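PDB 3MPP: botulinum neurotoxin type G from Clostridium botulinum, which uses its receptor-binding domain to adhere to host cells and its heavy chain to carry a protease light chain into the host cytosol. Local coordinates for residues R74-N79 with T193-I198; K108-I113 with F127-I132; T345-L350 with I365-D370. The protein carries 4 engineered substitutions. One frame throughout, in Å; residues are numbered along the deposited sequence. Where two conformers were deposited one is given.

Interaction 1: residues R74-N79 with T193-I198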
loop_
_atom_site.group_PDB
_atom_site.type_symbol
_atom_site.label_atom_id
_atom_site.label_comp_id
_atom_site.label_asym_id
_atom_site.label_seq_id
_atom_site.Cartn_x
_atom_site.Cartn_y
_atom_site.Cartn_z
ATOM N N ARG A 74 -4.332 -4.642 -5.561
ATOM C CA ARG A 74 -3.186 -3.830 -5.981
ATOM C C ARG A 74 -3.156 -3.823 -7.490
ATOM O O ARG A 74 -2.956 -4.868 -8.100
ATOM C CB ARG A 74 -1.863 -4.455 -5.535
ATOM C CG ARG A 74 -1.280 -3.974 -4.255
ATOM C CD ARG A 74 0.174 -4.428 -4.176
ATOM N NE ARG A 74 1.007 -3.491 -4.890
ATOM C CZ ARG A 74 2.240 -3.721 -5.331
ATOM N NH1 ARG A 74 2.851 -4.888 -5.165
ATOM N NH2 ARG A 74 2.858 -2.748 -5.954
ATOM N N THR A 75 -3.348 -2.664 -8.099
ATOM C CA THR A 75 -3.354 -2.585 -9.550
ATOM C C THR A 75 -2.246 -1.641 -10.019
ATOM O O THR A 75 -2.015 -0.602 -9.410
ATOM C CB THR A 75 -4.753 -2.127 -10.070
ATOM O OG1 THR A 75 -4.683 -1.816 -11.460
ATOM C CG2 THR A 75 -5.237 -0.910 -9.321
ATOM N N PRO A 76 -1.578 -1.995 -11.119
ATOM C CA PRO A 76 -0.396 -1.258 -11.582
ATOM C C PRO A 76 -0.720 0.132 -12.117
ATOM O O PRO A 76 -1.800 0.364 -12.641
ATOM C CB PRO A 76 0.162 -2.123 -12.713
ATOM C CG PRO A 76 -0.891 -3.154 -13.023
ATOM C CD PRO A 76 -1.959 -3.111 -12.008
ATOM N N LYS A 77 0.241 1.039 -11.986
ATOM C CA LYS A 77 0.147 2.363 -12.586
ATOM C C LYS A 77 -0.119 2.229 -14.083
ATOM O O LYS A 77 0.355 1.302 -14.726
ATOM C CB LYS A 77 1.472 3.108 -12.396
ATOM C CG LYS A 77 1.478 4.542 -12.894
ATOM C CD LYS A 77 2.900 5.145 -12.736
ATOM C CE LYS A 77 3.120 6.286 -13.724
ATOM N NZ LYS A 77 3.131 5.798 -15.146
ATOM N N TYR A 78 -0.875 3.168 -14.628
ATOM C CA TYR A 78 -1.052 3.288 -16.069
ATOM C C TYR A 78 0.297 3.359 -16.789
ATOM O O TYR A 78 1.304 3.799 -16.223
ATOM C CB TYR A 78 -1.845 4.559 -16.363
ATOM C CG TYR A 78 -1.357 5.764 -15.569
ATOM C CD1 TYR A 78 -0.257 6.512 -15.991
ATOM C CD2 TYR A 78 -2.002 6.151 -14.397
ATOM C CE1 TYR A 78 0.171 7.634 -15.259
ATOM C CE2 TYR A 78 -1.565 7.246 -13.661
ATOM C CZ TYR A 78 -0.485 7.974 -14.091
ATOM O OH TYR A 78 -0.078 9.052 -13.344
ATOM N N ASN A 79 0.339 2.885 -18.026
ATOM C CA ASN A 79 1.492 3.151 -18.873
ATOM C C ASN A 79 1.294 4.520 -19.525
ATOM O O ASN A 79 0.273 4.774 -20.175
ATOM C CB ASN A 79 1.685 2.063 -19.940
ATOM C CG ASN A 79 2.321 0.789 -19.386
ATOM O OD1 ASN A 79 3.072 0.813 -18.403
ATOM N ND2 ASN A 79 2.030 -0.331 -20.035
ATOM N N THR A 193 -0.209 -7.237 -20.974
ATOM C CA THR A 193 0.716 -7.115 -19.856
ATOM C C THR A 193 0.008 -6.868 -18.535
ATOM O O THR A 193 0.663 -6.813 -17.496
ATOM C CB THR A 193 1.747 -5.974 -20.062
ATOM O OG1 THR A 193 1.094 -4.703 -19.915
ATOM C CG2 THR A 193 2.407 -6.092 -21.430
ATOM N N LYS A 194 -1.315 -6.723 -18.565
ATOM C CA LYS A 194 -2.064 -6.361 -17.355
ATOM C C LYS A 194 -2.003 -7.450 -16.291
ATOM O O LYS A 194 -1.978 -8.649 -16.599
ATOM C CB LYS A 194 -3.538 -6.041 -17.677
ATOM C CG LYS A 194 -4.329 -5.441 -16.486
ATOM C CD LYS A 194 -3.785 -4.053 -16.087
ATOM C CE LYS A 194 -4.197 -2.975 -17.099
ATOM N NZ LYS A 194 -3.479 -1.670 -16.864
ATOM N N PHE A 195 -1.966 -7.029 -15.031
ATOM C CA PHE A 195 -2.121 -7.965 -13.932
ATOM C C PHE A 195 -2.832 -7.249 -12.803
ATOM O O PHE A 195 -2.924 -6.022 -12.809
ATOM C CB PHE A 195 -0.765 -8.520 -13.466
ATOM C CG PHE A 195 0.184 -7.463 -12.960
ATOM C CD1 PHE A 195 0.158 -7.069 -11.628
ATOM C CD2 PHE A 195 1.086 -6.847 -13.824
ATOM C CE1 PHE A 195 1.027 -6.079 -11.156
ATOM C CE2 PHE A 195 1.947 -5.864 -13.365
ATOM C CZ PHE A 195 1.917 -5.479 -12.021
ATOM N N VAL A 196 -3.362 -8.025 -11.863
ATOM C CA VAL A 196 -4.013 -7.485 -10.683
ATOM C C VAL A 196 -3.615 -8.357 -9.509
ATOM O O VAL A 196 -3.628 -9.585 -9.629
ATOM C CB VAL A 196 -5.569 -7.545 -10.801
ATOM C CG1 VAL A 196 -6.203 -6.771 -9.662
ATOM C CG2 VAL A 196 -6.041 -7.007 -12.142
ATOM N N TRP A 197 -3.262 -7.743 -8.379
ATOM C CA TRP A 197 -2.980 -8.506 -7.157
ATOM C C TRP A 197 -4.208 -8.459 -6.253
ATOM O O TRP A 197 -4.852 -7.414 -6.122
ATOM C CB TRP A 197 -1.761 -7.937 -6.393
ATOM C CG TRP A 197 -0.417 -8.335 -6.950
ATOM C CD1 TRP A 197 0.360 -7.626 -7.833
ATOM C CD2 TRP A 197 0.316 -9.529 -6.639
ATOM N NE1 TRP A 197 1.530 -8.318 -8.094
ATOM C CE2 TRP A 197 1.527 -9.481 -7.366
ATOM C CE3 TRP A 197 0.055 -10.645 -5.818
ATOM C CZ2 TRP A 197 2.473 -10.511 -7.307
ATOM C CZ3 TRP A 197 0.993 -11.655 -5.752
ATOM C CH2 TRP A 197 2.193 -11.583 -6.492
ATOM N N ILE A 198 -4.512 -9.586 -5.612
ATOM C CA ILE A 198 -5.634 -9.677 -4.680
ATOM C C ILE A 198 -5.195 -10.393 -3.396
ATOM O O ILE A 198 -4.380 -11.315 -3.445
ATOM C CB ILE A 198 -6.813 -10.449 -5.318
ATOM C CG1 ILE A 198 -7.434 -9.621 -6.449
ATOM C CG2 ILE A 198 -7.866 -10.802 -4.264
ATOM C CD1 ILE A 198 -8.303 -10.421 -7.381
HETATM O O HOH W 1 -3.577 -0.838 -14.209
HETATM O O HOH W 2 -0.748 -0.577 -16.570
HETATM O O HOH W 3 3.124 -2.888 -19.312
#

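Interaction 2: residues K108-I113 with F127-I132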
loop_
_atom_site.group_PDB
_atom_site.type_symbol
_atom_site.label_atom_id
_atom_site.label_comp_id
_atom_site.label_asym_id
_atom_site.label_seq_id
_atom_site.Cartn_x
_atom_site.Cartn_y
_atom_site.Cartn_z
ATOM N N LYS A 108 -11.832 -0.344 -14.516
ATOM C CA LYS A 108 -11.717 0.463 -15.717
ATOM C C LYS A 108 -10.779 1.623 -15.411
ATOM O O LYS A 108 -11.187 2.652 -14.867
ATOM C CB LYS A 108 -13.085 0.968 -16.182
ATOM C CG LYS A 108 -13.078 1.593 -17.577
ATOM C CD LYS A 108 -14.433 2.204 -17.902
ATOM C CE LYS A 108 -14.512 2.714 -19.333
ATOM N NZ LYS A 108 -15.846 3.340 -19.572
ATOM N N GLY A 109 -9.511 1.438 -15.745
ATOM C CA GLY A 109 -8.520 2.456 -15.472
ATOM C C GLY A 109 -8.434 2.700 -13.982
ATOM O O GLY A 109 -8.144 1.789 -13.208
ATOM N N ASN A 110 -8.701 3.937 -13.586
ATOM C CA ASN A 110 -8.629 4.340 -12.198
ATOM C C ASN A 110 -9.978 4.196 -11.492
ATOM O O ASN A 110 -10.240 4.863 -10.490
ATOM C CB ASN A 110 -8.127 5.776 -12.100
ATOM C CG ASN A 110 -8.986 6.743 -12.892
ATOM O OD1 ASN A 110 -9.493 6.408 -13.968
ATOM N ND2 ASN A 110 -9.154 7.951 -12.364
ATOM N N ARG A 111 -10.829 3.320 -12.020
ATOM C CA ARG A 111 -12.124 3.046 -11.401
ATOM C C ARG A 111 -12.230 1.587 -11.001
ATOM O O ARG A 111 -11.884 0.694 -11.770
ATOM C CB ARG A 111 -13.280 3.344 -12.363
ATOM C CG ARG A 111 -13.578 4.802 -12.585
ATOM C CD ARG A 111 -14.812 4.988 -13.467
ATOM N NE ARG A 111 -15.151 6.402 -13.533
ATOM C CZ ARG A 111 -16.296 6.890 -13.981
ATOM N NH1 ARG A 111 -17.247 6.074 -14.421
ATOM N NH2 ARG A 111 -16.486 8.203 -13.983
ATOM N N ILE A 112 -12.745 1.350 -9.806
ATOM C CA ILE A 112 -13.110 0.008 -9.397
ATOM C C ILE A 112 -14.633 -0.014 -9.344
ATOM O O ILE A 112 -15.245 0.886 -8.770
ATOM C CB ILE A 112 -12.491 -0.346 -8.029
ATOM C CG1 ILE A 112 -12.882 -1.764 -7.612
ATOM C CG2 ILE A 112 -12.901 0.662 -6.983
ATOM C CD1 ILE A 112 -11.961 -2.829 -8.142
ATOM N N ILE A 113 -15.240 -1.027 -9.960
ATOM C CA ILE A 113 -16.672 -0.990 -10.277
ATOM C C ILE A 113 -17.419 -2.240 -9.827
ATOM O O ILE A 113 -16.994 -3.363 -10.094
ATOM C CB ILE A 113 -16.895 -0.870 -11.797
ATOM C CG1 ILE A 113 -16.234 0.388 -12.354
ATOM C CG2 ILE A 113 -18.375 -0.907 -12.129
ATOM C CD1 ILE A 113 -16.186 0.404 -13.873
ATOM N N PHE A 127 -19.359 2.710 -8.295
ATOM C CA PHE A 127 -17.917 2.660 -8.473
ATOM C C PHE A 127 -17.168 3.596 -7.527
ATOM O O PHE A 127 -17.751 4.524 -6.952
ATOM C CB PHE A 127 -17.559 2.998 -9.927
ATOM C CG PHE A 127 -17.872 4.413 -10.314
ATOM C CD1 PHE A 127 -16.968 5.432 -10.041
ATOM C CD2 PHE A 127 -19.073 4.731 -10.936
ATOM C CE1 PHE A 127 -17.243 6.736 -10.388
ATOM C CE2 PHE A 127 -19.356 6.036 -11.289
ATOM C CZ PHE A 127 -18.440 7.044 -11.012
ATOM N N PHE A 128 -15.877 3.327 -7.367
ATOM C CA PHE A 128 -14.963 4.236 -6.693
ATOM C C PHE A 128 -13.899 4.667 -7.698
ATOM O O PHE A 128 -13.310 3.822 -8.371
ATOM C CB PHE A 128 -14.306 3.553 -5.484
ATOM C CG PHE A 128 -13.176 4.341 -4.871
ATOM C CD1 PHE A 128 -13.422 5.536 -4.204
ATOM C CD2 PHE A 128 -11.866 3.873 -4.935
ATOM C CE1 PHE A 128 -12.378 6.259 -3.625
ATOM C CE2 PHE A 128 -10.829 4.593 -4.367
ATOM C CZ PHE A 128 -11.087 5.793 -3.707
ATOM N N GLU A 129 -13.668 5.974 -7.815
ATOM C CA GLU A 129 -12.627 6.482 -8.709
ATOM C C GLU A 129 -11.582 7.258 -7.921
ATOM O O GLU A 129 -11.943 8.140 -7.145
ATOM C CB GLU A 129 -13.227 7.405 -9.773
ATOM C CG GLU A 129 -12.173 8.055 -10.692
ATOM C CD GLU A 129 -12.791 8.825 -11.864
ATOM O OE1 GLU A 129 -13.782 8.343 -12.441
ATOM O OE2 GLU A 129 -12.279 9.909 -12.215
ATOM N N TYR A 130 -10.298 6.930 -8.110
ATOM C CA TYR A 130 -9.217 7.726 -7.531
ATOM C C TYR A 130 -8.526 8.535 -8.626
ATOM O O TYR A 130 -8.536 8.154 -9.797
ATOM C CB TYR A 130 -8.204 6.852 -6.763
ATOM C CG TYR A 130 -7.698 5.663 -7.545
ATOM C CD1 TYR A 130 -6.662 5.800 -8.462
ATOM C CD2 TYR A 130 -8.266 4.408 -7.376
ATOM C CE1 TYR A 130 -6.198 4.715 -9.192
ATOM C CE2 TYR A 130 -7.815 3.324 -8.096
ATOM C CZ TYR A 130 -6.777 3.484 -9.005
ATOM O OH TYR A 130 -6.324 2.400 -9.721
ATOM N N SER A 131 -7.936 9.660 -8.241
ATOM C CA SER A 131 -7.295 10.559 -9.199
ATOM C C SER A 131 -6.076 9.936 -9.871
ATOM O O SER A 131 -5.369 9.128 -9.274
ATOM C CB SER A 131 -6.874 11.860 -8.501
ATOM O OG SER A 131 -6.205 12.729 -9.399
ATOM N N ILE A 132 -5.833 10.318 -11.119
ATOM C CA ILE A 132 -4.578 9.991 -11.772
ATOM C C ILE A 132 -3.855 11.282 -12.133
ATOM O O ILE A 132 -3.041 11.320 -13.055
ATOM C CB ILE A 132 -4.801 9.114 -13.026
ATOM C CG1 ILE A 132 -5.813 9.766 -13.973
ATOM C CG2 ILE A 132 -5.302 7.739 -12.621
ATOM C CD1 ILE A 132 -6.066 8.933 -15.217
HETATM O O HOH W 4 -8.736 0.866 -10.381
HETATM O O HOH W 5 -9.799 10.639 -14.234
#

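Interaction 3: residues T345-L350 with I365-D370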
loop_
_atom_site.group_PDB
_atom_site.type_symbol
_atom_site.label_atom_id
_atom_site.label_comp_id
_atom_site.label_asym_id
_atom_site.label_seq_id
_atom_site.Cartn_x
_atom_site.Cartn_y
_atom_site.Cartn_z
ATOM N N THR A 345 31.752 9.714 18.746
ATOM C CA THR A 345 30.940 10.933 18.764
ATOM C C THR A 345 29.719 10.773 17.849
ATOM O O THR A 345 28.840 11.629 17.806
ATOM C CB THR A 345 31.737 12.175 18.356
ATOM O OG1 THR A 345 32.236 12.000 17.027
ATOM C CG2 THR A 345 32.900 12.424 19.335
ATOM N N PHE A 346 29.677 9.668 17.113
ATOM C CA PHE A 346 28.538 9.379 16.250
ATOM C C PHE A 346 27.957 8.028 16.644
ATOM O O PHE A 346 28.655 7.196 17.225
ATOM C CB PHE A 346 28.960 9.356 14.782
ATOM C CG PHE A 346 29.703 10.592 14.338
ATOM C CD1 PHE A 346 29.051 11.813 14.233
ATOM C CD2 PHE A 346 31.043 10.526 14.005
ATOM C CE1 PHE A 346 29.740 12.955 13.816
ATOM C CE2 PHE A 346 31.734 11.657 13.587
ATOM C CZ PHE A 346 31.074 12.871 13.490
ATOM N N TYR A 347 26.688 7.803 16.317
ATOM C CA TYR A 347 26.029 6.558 16.669
ATOM C C TYR A 347 25.080 6.135 15.553
ATOM O O TYR A 347 24.333 6.966 15.016
ATOM C CB TYR A 347 25.260 6.760 17.972
ATOM C CG TYR A 347 24.731 5.490 18.614
ATOM C CD1 TYR A 347 25.558 4.397 18.815
ATOM C CD2 TYR A 347 23.407 5.406 19.058
ATOM C CE1 TYR A 347 25.093 3.240 19.424
ATOM C CE2 TYR A 347 22.934 4.248 19.676
ATOM C CZ TYR A 347 23.783 3.172 19.849
ATOM O OH TYR A 347 23.334 2.017 20.447
ATOM N N ASP A 348 25.084 4.847 15.213
ATOM C CA ASP A 348 24.330 4.390 14.046
ATOM C C ASP A 348 23.189 3.427 14.354
ATOM O O ASP A 348 22.433 3.052 13.462
ATOM C CB ASP A 348 25.257 3.773 12.997
ATOM C CG ASP A 348 26.040 2.566 13.534
ATOM O OD1 ASP A 348 26.009 2.298 14.751
ATOM O OD2 ASP A 348 26.696 1.893 12.729
ATOM N N VAL A 349 23.046 3.055 15.614
ATOM C CA VAL A 349 21.992 2.117 16.002
ATOM C C VAL A 349 20.621 2.817 16.151
ATOM O O VAL A 349 20.412 3.671 17.031
ATOM C CB VAL A 349 22.365 1.376 17.289
ATOM C CG1 VAL A 349 21.250 0.417 17.677
ATOM C CG2 VAL A 349 23.711 0.637 17.099
ATOM N N LEU A 350 19.702 2.455 15.261
ATOM C CA LEU A 350 18.390 3.075 15.195
ATOM C C LEU A 350 17.293 2.059 15.489
ATOM O O LEU A 350 17.536 0.853 15.525
ATOM C CB LEU A 350 18.144 3.626 13.787
ATOM C CG LEU A 350 19.267 4.466 13.192
ATOM C CD1 LEU A 350 18.933 4.855 11.738
ATOM C CD2 LEU A 350 19.506 5.684 14.078
ATOM N N ILE A 365 11.492 6.848 12.867
ATOM C CA ILE A 365 12.833 6.321 13.137
ATOM C C ILE A 365 13.398 7.011 14.369
ATOM O O ILE A 365 13.559 8.225 14.376
ATOM C CB ILE A 365 13.782 6.517 11.934
ATOM C CG1 ILE A 365 13.151 5.934 10.670
ATOM C CG2 ILE A 365 15.158 5.877 12.219
ATOM C CD1 ILE A 365 13.555 6.612 9.377
ATOM N N LEU A 366 13.679 6.213 15.399
ATOM C CA LEU A 366 14.119 6.679 16.696
ATOM C C LEU A 366 15.603 6.360 16.900
ATOM O O LEU A 366 16.110 5.372 16.380
ATOM C CB LEU A 366 13.280 5.979 17.784
ATOM C CG LEU A 366 13.730 6.028 19.247
ATOM C CD1 LEU A 366 13.637 7.430 19.812
ATOM C CD2 LEU A 366 12.928 5.053 20.124
ATOM N N CYS A 367 16.302 7.213 17.639
ATOM C CA CYS A 367 17.632 6.877 18.126
ATOM C C CYS A 367 17.726 7.154 19.619
ATOM O O CYS A 367 17.428 8.269 20.074
ATOM C CB CYS A 367 18.721 7.653 17.386
ATOM S SG CYS A 367 20.411 7.133 17.811
ATOM N N GLU A 368 18.124 6.135 20.375
ATOM C CA GLU A 368 18.272 6.228 21.826
ATOM C C GLU A 368 19.564 5.524 22.242
ATOM O O GLU A 368 19.934 4.520 21.649
ATOM C CB GLU A 368 17.107 5.536 22.530
ATOM C CG GLU A 368 15.794 6.286 22.526
ATOM C CD GLU A 368 14.758 5.622 23.428
ATOM O OE1 GLU A 368 14.880 4.402 23.680
ATOM O OE2 GLU A 368 13.821 6.316 23.881
ATOM N N LYS A 369 20.243 6.041 23.261
ATOM C CA LYS A 369 21.458 5.383 23.766
ATOM C C LYS A 369 21.813 5.774 25.200
ATOM O O LYS A 369 22.667 6.632 25.425
ATOM C CB LYS A 369 22.655 5.670 22.854
ATOM C CG LYS A 369 23.942 4.899 23.198
ATOM C CD LYS A 369 25.144 5.491 22.455
ATOM C CE LYS A 369 26.364 4.579 22.491
ATOM N NZ LYS A 369 26.869 4.357 23.874
ATOM N N ASP A 370 21.137 5.171 26.170
ATOM C CA ASP A 370 19.949 4.369 25.926
ATOM C C ASP A 370 18.920 4.894 26.911
ATOM O O ASP A 370 17.710 4.781 26.706
ATOM C CB ASP A 370 20.226 2.882 26.151
ATOM C CG ASP A 370 19.226 1.990 25.435
ATOM O OD1 ASP A 370 18.197 2.512 24.955
ATOM O OD2 ASP A 370 19.468 0.768 25.351
HETATM O O HOH W 6 20.015 2.039 21.046
HETATM O O HOH W 7 18.524 3.349 19.103
#

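Interaction 1: residues R74-N79 with T193-I198
Arg74 and Trp197 pair where two antiparallel strands of the N-terminal receptor-binding subdomain meet, in the jelly-roll-like sandwich that clostridial neurotoxins share with the concanavalin clan. Backbone bonds come first: Arg74 N gives its hydrogen to Trp197 O at 2.9 Å, and Trp197 N returns one to Arg74 O, nearly straight at 172°. This closed ring makes a hydrogen-bonded pair; beyond it residues 75-79 leave the sheet, and waters and side chains take over.

Apolar packing follows. The Arg74 and Trp197 side chains stand on the same face of the sheet, their CB atoms 3.6 Å apart. Pro76, lacking an N-H and so suited to a chain leaving its strand, lays CG over one face of the Phe195 ring as a CH-pi contact, 3.9 Å from the centroid. Phe195 has CG between its backbone N and carbonyl carbon (chi1 61°), which turns the ring toward the proline.

Polar side chains and waters complete the contact. Arg74 NH2 forms a salt bridge with Asp426 OD2 of the C-terminal subdomain and a hydrogen bond to Asn141 O. Lys194 is long enough to bring its ammonium to two waters, which bind Pro76 O and Lys77 O, so one charge serves two carbonyls of the departing loop. The water on Pro76 O accepts from Lys194 NZ at 2.8 Å.

Interaction 2: residues K108-I113 with F127-I132
Arg111 reaches across to both Phe127 and Glu129, whose side chains share its face of an antiparallel hairpin, and its path shows how one long side chain can use two neighbours. CB merely passes Phe128 O. CG, anti to the carbonyl carbon (chi1 -74°), lies 3.8 Å from Glu129 CB, and CD comes beside the rim of the Phe127 ring at CD1. The chain is extended as far as NE, which donates to Glu129 OE1 at 2.6 Å; the acceptor lies close to the guanidinium plane, and NH2 adds a weak bond to the same oxygen. CZ sits over the face of Phe127, with planes only 12° apart, and at the tip NH1 lies over the same face, 3.7 Å from Phe127 CZ. Arginine suits this place because its flat cation can stack through a face while bonding through an edge; the carboxylate probably steadies the charge and fixes the rotation of the group.

Between the Arg111-Glu129 and Ile113-Phe127 pairs, Ile112 and Phe128 form the hydrogen-bonded pair, Ile112 N to Phe128 O and Phe128 N to Ile112 O each 2.9 Å. Ile112 CG2 packs against Phe128 CB on the other face.

The backbone O of Asn110 accepts from Tyr130 N and its side-chain ND2 donates to Tyr130 O at 2.6 Å, so both polar groups of Tyr130's backbone are held just beyond the strands. Asn110 CB lies over the tyrosine ring and meets Ile132 CG2, 3.5 Å away. Gly109, with positive phi (61°), readily adopts the shape of the type II' turn, Lys108 to Arg111, that joins strands 103-108 and 111-117.

The pairing is that of a beta hairpin, strands 111-117 and 123-129, at the edge of the sandwich's seven-stranded sheet.

Interaction 3: residues T345-L350 with I365-D370
This contact belongs to a beta hairpin of the C-terminal receptor-binding subdomain, a beta-trefoil, at the end where strands 346-353 and 364-368 splay apart. Tyr347 and Lys369 span the opening. With CG anti to the backbone N (chi1 -169°), the tyrosine extends its ring across to the lysine, whose CD lies 3.5 Å from the ring centroid, almost on the normal. The aliphatic part of the lysine thus covers the face, and CE meets the ring at CE1; NZ is so distant that any cation-pi attraction is at most weak. A chain apolar along its length and charged at its end suits an exposed position over a ring.

Cys367, small enough for the space beside an aromatic edge, places SG 3.7 Å from Tyr347 CD2 in a sulfur-aromatic contact. Deeper in, branched Leu350 divides its methyls: CD1 packs on Ile365 CG2 and CD2 on Cys367 CB, each at 3.9 Å. Beside this apolar group Phe377 of strand 373-382 also touches Leu350 and Ile365.

Where the backbones have moved too far apart to pair directly, one water donates to Val349 O at 2.8 Å and accepts from Glu368 N at 3.1 Å.

From the N terminus, interaction 1 opens at residues 74-79 and closes only at 193-198, more than a hundred residues later. Interaction 2 opens and closes within that span, a short hairpin inside a long loop. The two touch: Thr75 CG2 packs on Tyr130 OH at 3.5 Å, so the loop after strand 67-74 meets the segment that follows strand 123-129, an edge strand of the seven-stranded sheet. Interaction 3 follows in series, closing a short hairpin in the C-terminal trefoil. It lies on the opposite side of the chain's centre, its centre about 39 Å from that of interaction 1 and 43 Å from that of interaction 2.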